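Local coordinates for DUF2019 domain-containing protein (PDB 2I9C) that is of unknown function but folds as a small all-helical domain assigned to the tetratricopeptide-repeat clan, at residues A[21-26]-A[71-76]; A[61-66]-A[79-84]; A[91-96]-A[110-115]. One frame throughout, in Å; residues are numbered along the deposited sequence.

Running from the N terminus, helix 11-30 supplies 21-26, and interaction 1 brings that segment against helix 71-79, closing a loop of 44 residues that contains helix 34-53. Residues 61-66 lie inside this loop, yet their partner, 79-84, lies beyond it, so interactions 1 and 2 cross along the chain; they touch where Val73 CG1 packs on Leu65 CB. Interaction 2 joins the 3-10 segment before helix 71-79 to the turn at its end. Interaction 3 follows in series, pairing the last two helices, 86-99 and 104-117. Leu82 of interaction 2 touches Cys111 and Leu115 of interaction 3, while Arg74 and Gln92 link interactions 1 and 3 through one acetate.

Interaction 1 (A[21-26]-A[71-76]); sequences VTVEQD and MQVRLQ. With ACT (acetate ion), chain B.
Gln72 and Gln25 meet amide to amide: Gln72 NE2 donates to Gln25 OE1 over 3.2 Å, nearly straight at 175°. The donor lies in the carbonyl plane of Gln25, and the acceptor lies only slightly out of the Gln72 amide plane, although the two planes are steeply inclined. With CG anti to the backbone N (chi1 -173°) and the chain bent at chi2, Gln72 carries its CG over Thr22, 3.6 Å from Thr22 CG2 in the conformer described. That methyl also approaches Val73 CA at 3.6 Å. At one flank Val23 CG2 meets Val73 CG2 at 3.6 Å; at another, Asp26 CB rests against Gln72 CB. One water bridges Asp26 OD2, to which it donates, and Met71 N.

Farther out, Gln104 NE2 holds Gln72 OE1, and Thr22 OG1 bonds to Phe18 O, with the Thr22 methyl turned to the other helix. Helix 34-53 adds Met44 beside Thr22, Gln25 and Gln76. The segment axes approach to 8.1 Å at 121°. Both polar ends of the buried Gln72 amide thus have partners, which should hold the amide's rotation, in a junction that mixes polar and apolar side chains.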
loop_
_atom_site.group_PDB
_atom_site.type_symbol
_atom_site.label_atom_id
_atom_site.label_comp_id
_atom_site.label_asym_id
_atom_site.label_seq_id
_atom_site.Cartn_x
_atom_site.Cartn_y
_atom_site.Cartn_z
ATOM N N VAL A 21 0.644 0.199 -10.531
ATOM C CA VAL A 21 1.640 1.237 -10.199
ATOM C C VAL A 21 2.618 0.817 -9.085
ATOM O O VAL A 21 3.758 1.251 -9.053
ATOM C CB VAL A 21 1.013 2.683 -9.926
ATOM C CG1 VAL A 21 0.043 3.044 -10.965
ATOM C CG2 VAL A 21 0.354 2.740 -8.592
ATOM N N THR A 22 2.173 -0.024 -8.174
ATOM C CA THR A 22 3.017 -0.503 -7.108
ATOM C C THR A 22 3.977 -1.635 -7.562
ATOM O O THR A 22 5.123 -1.735 -7.080
ATOM C CB THR A 22 2.099 -0.839 -5.949
ATOM O OG1 THR A 22 1.237 0.302 -5.759
ATOM C CG2 THR A 22 2.868 -1.104 -4.685
ATOM N N VAL A 23 3.534 -2.464 -8.512
ATOM C CA VAL A 23 4.488 -3.364 -9.229
ATOM C C VAL A 23 5.583 -2.511 -9.893
ATOM O O VAL A 23 6.774 -2.789 -9.789
ATOM C CB VAL A 23 3.737 -4.203 -10.294
ATOM C CG1 VAL A 23 4.690 -4.775 -11.352
ATOM C CG2 VAL A 23 2.964 -5.351 -9.596
ATOM N N GLU A 24 5.174 -1.463 -10.603
ATOM C CA GLU A 24 6.140 -0.588 -11.224
ATOM C C GLU A 24 7.020 0.154 -10.214
ATOM O O GLU A 24 8.178 0.404 -10.515
ATOM C CB GLU A 24 5.462 0.363 -12.194
ATOM C CG GLU A 24 4.894 -0.387 -13.425
ATOM C CD GLU A 24 4.175 0.546 -14.412
ATOM O OE1 GLU A 24 4.559 1.743 -14.502
ATOM O OE2 GLU A 24 3.219 0.070 -15.090
ATOM N N GLN A 25 6.501 0.479 -9.026
ATOM C CA GLN A 25 7.365 0.944 -7.901
ATOM C C GLN A 25 8.485 -0.035 -7.594
ATOM O O GLN A 25 9.667 0.335 -7.551
ATOM C CB GLN A 25 6.574 1.213 -6.615
ATOM C CG GLN A 25 5.708 2.508 -6.638
ATOM C CD GLN A 25 4.801 2.548 -5.435
ATOM O OE1 GLN A 25 5.112 1.951 -4.423
ATOM N NE2 GLN A 25 3.656 3.191 -5.548
ATOM N N ASP A 26 8.118 -1.292 -7.428
ATOM C CA ASP A 26 9.071 -2.347 -7.176
ATOM C C ASP A 26 10.107 -2.374 -8.297
ATOM O O ASP A 26 11.295 -2.360 -8.023
ATOM C CB ASP A 26 8.349 -3.704 -7.098
ATOM C CG ASP A 26 9.206 -4.776 -6.483
ATOM O OD1 ASP A 26 9.905 -4.457 -5.487
ATOM O OD2 ASP A 26 9.174 -5.942 -6.974
HETATM N N MSE A 71 5.914 -8.105 -3.583
HETATM C CA MSE A 71 6.038 -7.776 -2.150
HETATM C C MSE A 71 5.775 -6.295 -1.919
HETATM O O MSE A 71 5.258 -5.894 -0.850
HETATM C CB MSE A 71 7.433 -8.136 -1.619
HETATM C CG MSE A 71 7.511 -8.188 -0.073
HETATM SE SE MSE A 71 6.242 -9.637 0.619
HETATM C CE MSE A 71 7.293 -11.278 0.275
ATOM N N GLN A 72 6.135 -5.471 -2.893
ATOM C CA GLN A 72 5.804 -4.057 -2.789
ATOM C C GLN A 72 4.282 -3.823 -2.767
ATOM O O GLN A 72 3.796 -2.959 -2.032
ATOM C CB GLN A 72 6.485 -3.249 -3.915
ATOM C CG GLN A 72 6.321 -1.671 -3.789
ATOM C CD GLN A 72 7.148 -1.074 -2.656
ATOM O OE1 GLN A 72 7.913 -1.780 -1.998
ATOM N NE2 GLN A 72 7.027 0.254 -2.458
ATOM N N VAL A 73 3.538 -4.559 -3.608
ATOM C CA VAL A 73 2.082 -4.455 -3.642
ATOM C C VAL A 73 1.539 -4.848 -2.259
ATOM O O VAL A 73 0.731 -4.130 -1.689
ATOM C CB VAL A 73 1.457 -5.324 -4.788
ATOM C CG1 VAL A 73 -0.068 -5.233 -4.810
ATOM C CG2 VAL A 73 1.975 -4.807 -6.150
ATOM N N ARG A 74 1.982 -5.992 -1.746
ATOM C CA ARG A 74 1.495 -6.478 -0.469
ATOM C C ARG A 74 1.776 -5.480 0.654
ATOM O O ARG A 74 0.903 -5.260 1.501
ATOM C CB ARG A 74 2.145 -7.831 -0.137
ATOM C CG ARG A 74 1.716 -8.960 -1.090
ATOM C CD ARG A 74 2.184 -10.336 -0.552
ATOM N NE ARG A 74 1.742 -11.417 -1.453
ATOM C CZ ARG A 74 1.704 -12.706 -1.148
ATOM N NH1 ARG A 74 2.063 -13.131 0.051
ATOM N NH2 ARG A 74 1.289 -13.596 -2.054
ATOM N N LEU A 75 3.008 -4.947 0.686
ATOM C CA LEU A 75 3.439 -3.964 1.695
ATOM C C LEU A 75 2.569 -2.714 1.676
ATOM O O LEU A 75 2.045 -2.264 2.697
ATOM C CB LEU A 75 4.919 -3.541 1.488
ATOM C CG LEU A 75 5.406 -2.366 2.361
ATOM C CD1 LEU A 75 5.491 -2.749 3.808
ATOM C CD2 LEU A 75 6.802 -1.976 1.853
ATOM N N GLN A 76 2.418 -2.141 0.500
ATOM C CA GLN A 76 1.681 -0.901 0.372
ATOM C C GLN A 76 0.202 -1.099 0.684
ATOM O O GLN A 76 -0.410 -0.243 1.273
ATOM C CB GLN A 76 1.885 -0.277 -1.014
ATOM C CG GLN A 76 3.301 0.342 -1.178
ATOM C CD GLN A 76 3.685 1.212 -0.002
ATOM O OE1 GLN A 76 2.992 2.164 0.316
ATOM N NE2 GLN A 76 4.793 0.881 0.654
HETATM C C ACT B . 4.167 -12.590 2.765
HETATM O O ACT B . 3.344 -11.687 2.358
HETATM O OXT ACT B . 3.997 -13.928 2.775
HETATM C CH3 ACT B . 5.338 -11.946 3.293
HETATM O O HOH W 1 8.278 -8.285 -5.296
#

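Interaction 2 (A[61-66]-A[79-84]); sequences ALLSLF and KLTLAV
Thr81 points its side chain at segment 61-66 and splits it between three residues. Its CB comes first, 4.1 Å from Leu63 CD2. From there the methyl CG2 runs to Leu62, reaching Leu62 CB at 3.9 Å. The hydroxyl OG1 takes the other direction, toward Phe66, where it sits at the ring edge, in the plane of the ring, 3.3 Å from Phe66 CZ and 3.6 Å from Phe66 CE1. Leu63 CD2 is also 3.9 Å from Thr81 OG1. The first torsion explains this division: at chi1 54° OG1 lies between the backbone N and the carbonyl carbon, while CG2 is anti to that carbon. The polar partner of OG1 lies outside both segments, in the carbonyl oxygen of Ala77 four residues earlier, so the aromatic edge approaches an oxygen already engaged with the backbone at the end of helix 71-79.

One segment precedes that helix and the other starts at its last residue. Residues 61-65 form a 3-10 segment, with Leu65 N bonded to Leu62 O, and Lys79 to Leu82 make a type I beta turn leading on toward helix 86-99. The contact therefore brings together the chain entering helix 71-79 and the chain leaving it, without a hydrogen bond between the segments.

Beside the threonine, Leu62 CD1 meets Leu80 CB at 4.2 Å. Both leucines also pack on Phe18 of helix 11-30; helix 34-53 adds Leu51 beside Leu62, and Met44 and Ala48 beside Leu80. Within its own segment, Leu63 CA lies over one face of the Phe66 ring, nearer the ring's margin than its centre, 4.1 Å from the plane. Gln92 of helix 86-99 touches the same phenylalanine, and Ala89 touches Thr81.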
loop_
_atom_site.group_PDB
_atom_site.type_symbol
_atom_site.label_atom_id
_atom_site.label_comp_id
_atom_site.label_asym_id
_atom_site.label_seq_id
_atom_site.Cartn_x
_atom_site.Cartn_y
_atom_site.Cartn_z
ATOM N N ALA A 61 -11.222 -2.242 -0.235
ATOM C CA ALA A 61 -11.088 -3.034 -1.425
ATOM C C ALA A 61 -9.626 -3.456 -1.698
ATOM O O ALA A 61 -9.414 -4.413 -2.454
ATOM C CB ALA A 61 -11.689 -2.264 -2.638
ATOM N N LEU A 62 -8.634 -2.773 -1.079
ATOM C CA LEU A 62 -7.209 -3.138 -1.271
ATOM C C LEU A 62 -6.796 -4.416 -0.542
ATOM O O LEU A 62 -5.716 -4.975 -0.788
ATOM C CB LEU A 62 -6.270 -1.982 -0.830
ATOM C CG LEU A 62 -6.490 -0.669 -1.583
ATOM C CD1 LEU A 62 -5.729 0.477 -0.843
ATOM C CD2 LEU A 62 -6.064 -0.849 -3.059
ATOM N N LEU A 63 -7.637 -4.856 0.390
ATOM C CA LEU A 63 -7.402 -6.103 1.077
ATOM C C LEU A 63 -7.215 -7.292 0.088
ATOM O O LEU A 63 -6.457 -8.215 0.393
ATOM C CB LEU A 63 -8.533 -6.374 2.091
ATOM C CG LEU A 63 -8.671 -5.545 3.390
ATOM C CD1 LEU A 63 -9.938 -5.970 4.141
ATOM C CD2 LEU A 63 -7.462 -5.781 4.331
ATOM N N SER A 64 -7.887 -7.265 -1.074
ATOM C CA SER A 64 -7.726 -8.302 -2.136
ATOM C C SER A 64 -6.293 -8.438 -2.634
ATOM O O SER A 64 -5.921 -9.455 -3.226
ATOM C CB SER A 64 -8.554 -7.928 -3.347
ATOM O OG SER A 64 -9.927 -8.157 -3.093
ATOM N N LEU A 65 -5.492 -7.403 -2.421
ATOM C CA LEU A 65 -4.140 -7.406 -2.885
ATOM C C LEU A 65 -3.124 -8.056 -1.962
ATOM O O LEU A 65 -1.956 -8.086 -2.307
ATOM C CB LEU A 65 -3.710 -5.970 -3.153
ATOM C CG LEU A 65 -4.525 -5.227 -4.211
ATOM C CD1 LEU A 65 -3.861 -3.811 -4.405
ATOM C CD2 LEU A 65 -4.601 -5.967 -5.564
ATOM N N PHE A 66 -3.540 -8.517 -0.773
ATOM C CA PHE A 66 -2.595 -9.140 0.191
ATOM C C PHE A 66 -1.996 -10.433 -0.370
ATOM O O PHE A 66 -0.944 -10.854 0.114
ATOM C CB PHE A 66 -3.295 -9.482 1.506
ATOM C CG PHE A 66 -3.510 -8.294 2.452
ATOM C CD1 PHE A 66 -3.380 -6.977 2.021
ATOM C CD2 PHE A 66 -3.927 -8.525 3.782
ATOM C CE1 PHE A 66 -3.651 -5.929 2.881
ATOM C CE2 PHE A 66 -4.149 -7.446 4.684
ATOM C CZ PHE A 66 -4.017 -6.156 4.238
ATOM N N LYS A 79 0.006 -1.380 4.460
ATOM C CA LYS A 79 0.166 -0.036 5.063
ATOM C C LYS A 79 -1.072 0.844 4.908
ATOM O O LYS A 79 -1.457 1.538 5.828
ATOM C CB LYS A 79 1.399 0.694 4.511
ATOM C CG LYS A 79 2.694 0.146 5.076
ATOM C CD LYS A 79 3.913 0.605 4.335
ATOM C CE LYS A 79 4.300 2.035 4.626
ATOM N NZ LYS A 79 5.425 2.407 3.663
ATOM N N LEU A 80 -1.708 0.780 3.760
ATOM C CA LEU A 80 -2.853 1.662 3.461
ATOM C C LEU A 80 -4.197 1.102 3.930
ATOM O O LEU A 80 -5.242 1.751 3.760
ATOM C CB LEU A 80 -2.913 1.965 1.934
ATOM C CG LEU A 80 -1.842 2.992 1.504
ATOM C CD1 LEU A 80 -1.698 3.095 -0.021
ATOM C CD2 LEU A 80 -2.206 4.349 2.055
ATOM N N THR A 81 -4.193 -0.102 4.501
ATOM C CA THR A 81 -5.418 -0.619 5.104
ATOM C C THR A 81 -5.367 -0.692 6.627
ATOM O O THR A 81 -6.302 -1.228 7.247
ATOM C CB THR A 81 -5.845 -1.983 4.510
ATOM O OG1 THR A 81 -4.770 -2.928 4.584
ATOM C CG2 THR A 81 -6.233 -1.833 3.068
ATOM N N LEU A 82 -4.303 -0.188 7.248
ATOM C CA LEU A 82 -4.237 -0.218 8.726
ATOM C C LEU A 82 -5.430 0.497 9.374
ATOM O O LEU A 82 -5.875 0.093 10.426
ATOM C CB LEU A 82 -2.932 0.377 9.265
ATOM C CG LEU A 82 -1.693 -0.521 9.148
ATOM C CD1 LEU A 82 -0.418 0.365 9.081
ATOM C CD2 LEU A 82 -1.641 -1.447 10.351
ATOM N N ALA A 83 -5.958 1.536 8.730
ATOM C CA ALA A 83 -7.063 2.268 9.328
ATOM C C ALA A 83 -8.362 1.498 9.215
ATOM O O ALA A 83 -9.139 1.483 10.159
ATOM C CB ALA A 83 -7.206 3.660 8.712
ATOM N N VAL A 84 -8.607 0.863 8.069
ATOM C CA VAL A 84 -9.899 0.216 7.839
ATOM C C VAL A 84 -9.935 -1.229 8.328
ATOM O O VAL A 84 -11.015 -1.797 8.491
ATOM C CB VAL A 84 -10.360 0.294 6.356
ATOM C CG1 VAL A 84 -10.553 1.737 5.932
ATOM C CG2 VAL A 84 -9.369 -0.450 5.393
#

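Interaction 3 (A[91-96]-A[110-115]); sequences EQLEAI and MCLDLL. With ACT (acetate ion), chain B.
A single methyl, Leu93 CD1, touches three residues of the facing helix: it lies 3.9 Å from Leu112 CD2, more loosely 4.3 Å from Leu115 CD1 and, in one of the two conformers of Cys111, 3.8 Å from Cys111 SG. Leu93 and Leu112 lie side by side, running in opposite senses, so that Leu112 CD2 also comes within 4.0 Å of Leu93 CB. The second branch of Leu112 reaches the neighbouring residue: its CD1 meets Glu94 CG at 3.7 Å, the two side chains set roughly perpendicular. Here the glutamate contributes its aliphatic part, while its carboxylate OE2 forms a salt bridge with Arg90 one turn earlier on the same helix.

Helices 86-99 and 104-117 are consecutive in the chain and pack as a helical hairpin, a pairing consistent with the tetratricopeptide-repeat clan. Their segment axes stay 10.3 Å apart at closest approach and make an angle of 134°, a spacing spanned by side chains, chiefly Leu93 and Leu112, whose CA atoms, the nearest pair, are 7.4 Å apart. Leu75 and Ala78 of helix 71-79 press on Leu93 as well, and Leu82 reaches both Cys111 and Leu115.

Gln92 points elsewhere, its NE2 donating to acetate O over 2.8 Å. The acetate, probably from the crystallisation liquor, accepts a second bond at that oxygen from Arg74 NH1.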
loop_
_atom_site.group_PDB
_atom_site.type_symbol
_atom_site.label_atom_id
_atom_site.label_comp_id
_atom_site.label_asym_id
_atom_site.label_seq_id
_atom_site.Cartn_x
_atom_site.Cartn_y
_atom_site.Cartn_z
ATOM N N GLU A 91 -1.415 -8.215 10.658
ATOM C CA GLU A 91 -1.064 -9.606 10.336
ATOM C C GLU A 91 -0.233 -9.729 9.044
ATOM O O GLU A 91 0.750 -10.490 8.989
ATOM C CB GLU A 91 -2.340 -10.446 10.247
ATOM C CG GLU A 91 -2.123 -11.950 9.928
ATOM C CD GLU A 91 -3.443 -12.744 9.696
ATOM O OE1 GLU A 91 -4.334 -12.276 8.922
ATOM O OE2 GLU A 91 -3.564 -13.862 10.283
ATOM N N GLN A 92 -0.635 -9.014 8.002
ATOM C CA GLN A 92 0.131 -9.000 6.758
ATOM C C GLN A 92 1.503 -8.341 6.959
ATOM O O GLN A 92 2.497 -8.880 6.529
ATOM C CB GLN A 92 -0.639 -8.332 5.613
ATOM C CG GLN A 92 0.138 -8.235 4.272
ATOM C CD GLN A 92 0.612 -9.557 3.716
ATOM O OE1 GLN A 92 -0.011 -10.623 3.929
ATOM N NE2 GLN A 92 1.733 -9.513 3.001
ATOM N N LEU A 93 1.571 -7.239 7.686
ATOM C CA LEU A 93 2.868 -6.631 7.910
ATOM C C LEU A 93 3.778 -7.586 8.647
ATOM O O LEU A 93 4.966 -7.613 8.373
ATOM C CB LEU A 93 2.730 -5.305 8.667
ATOM C CG LEU A 93 2.052 -4.130 7.960
ATOM C CD1 LEU A 93 1.908 -2.957 8.946
ATOM C CD2 LEU A 93 2.906 -3.698 6.724
ATOM N N GLU A 94 3.219 -8.335 9.612
ATOM C CA GLU A 94 3.970 -9.297 10.399
ATOM C C GLU A 94 4.510 -10.406 9.511
ATOM O O GLU A 94 5.643 -10.782 9.680
ATOM C CB GLU A 94 3.135 -9.849 11.558
ATOM C CG GLU A 94 2.963 -8.783 12.687
ATOM C CD GLU A 94 2.008 -9.167 13.814
ATOM O OE1 GLU A 94 1.125 -10.055 13.645
ATOM O OE2 GLU A 94 2.128 -8.523 14.878
ATOM N N ALA A 95 3.693 -10.921 8.591
ATOM C CA ALA A 95 4.131 -11.907 7.544
ATOM C C ALA A 95 5.254 -11.385 6.639
ATOM O O ALA A 95 6.172 -12.130 6.308
ATOM C CB ALA A 95 2.942 -12.351 6.697
ATOM N N ILE A 96 5.144 -10.128 6.194
ATOM C CA ILE A 96 6.236 -9.481 5.453
ATOM C C ILE A 96 7.539 -9.425 6.279
ATOM O O ILE A 96 8.591 -9.865 5.805
ATOM C CB ILE A 96 5.810 -8.080 4.882
ATOM C CG1 ILE A 96 4.583 -8.263 3.967
ATOM C CG2 ILE A 96 7.024 -7.379 4.129
ATOM C CD1 ILE A 96 3.995 -6.889 3.477
HETATM N N MSE A 110 9.621 -1.273 10.588
HETATM C CA MSE A 110 9.524 0.113 11.058
HETATM C C MSE A 110 8.056 0.570 11.268
HETATM O O MSE A 110 7.740 1.226 12.280
HETATM C CB MSE A 110 10.297 1.059 10.127
HETATM C CG MSE A 110 10.349 2.547 10.567
HETATM SE SE MSE A 110 11.813 3.087 11.841
HETATM C CE MSE A 110 10.918 2.725 13.525
ATOM N N CYS A 111 7.168 0.200 10.334
ATOM C CA CYS A 111 5.739 0.467 10.469
ATOM C C CYS A 111 5.179 -0.107 11.767
ATOM O O CYS A 111 4.464 0.577 12.492
ATOM C CB CYS A 111 4.943 -0.107 9.298
ATOM S SG CYS A 111 3.299 0.550 9.263
ATOM N N LEU A 112 5.509 -1.365 12.035
ATOM C CA LEU A 112 5.057 -2.034 13.230
ATOM C C LEU A 112 5.672 -1.406 14.519
ATOM O O LEU A 112 4.980 -1.251 15.532
ATOM C CB LEU A 112 5.353 -3.528 13.113
ATOM C CG LEU A 112 4.510 -4.328 12.134
ATOM C CD1 LEU A 112 5.079 -5.765 12.064
ATOM C CD2 LEU A 112 3.007 -4.304 12.480
ATOM N N ASP A 113 6.934 -1.007 14.465
ATOM C CA ASP A 113 7.569 -0.259 15.593
ATOM C C ASP A 113 6.801 1.036 15.900
ATOM O O ASP A 113 6.457 1.304 17.041
ATOM C CB ASP A 113 9.056 0.038 15.297
ATOM C CG ASP A 113 9.916 -1.234 15.272
ATOM O OD1 ASP A 113 9.451 -2.271 15.803
ATOM O OD2 ASP A 113 11.038 -1.219 14.705
ATOM N N LEU A 114 6.479 1.802 14.859
ATOM C CA LEU A 114 5.740 3.041 15.014
ATOM C C LEU A 114 4.347 2.761 15.580
ATOM O O LEU A 114 3.875 3.477 16.438
ATOM C CB LEU A 114 5.642 3.772 13.663
ATOM C CG LEU A 114 6.948 4.358 13.095
ATOM C CD1 LEU A 114 6.828 4.663 11.591
ATOM C CD2 LEU A 114 7.229 5.602 13.897
ATOM N N LEU A 115 3.702 1.706 15.080
ATOM C CA LEU A 115 2.388 1.292 15.579
ATOM C C LEU A 115 2.410 0.917 17.059
ATOM O O LEU A 115 1.479 1.213 17.792
ATOM C CB LEU A 115 1.882 0.086 14.767
ATOM C CG LEU A 115 1.298 0.441 13.418
ATOM C CD1 LEU A 115 1.005 -0.810 12.604
ATOM C CD2 LEU A 115 0.038 1.300 13.611
HETATM C C ACT B . 4.167 -12.590 2.765
HETATM O O ACT B . 3.344 -11.687 2.358
HETATM O OXT ACT B . 3.997 -13.928 2.775
HETATM C CH3 ACT B . 5.338 -11.946 3.293
#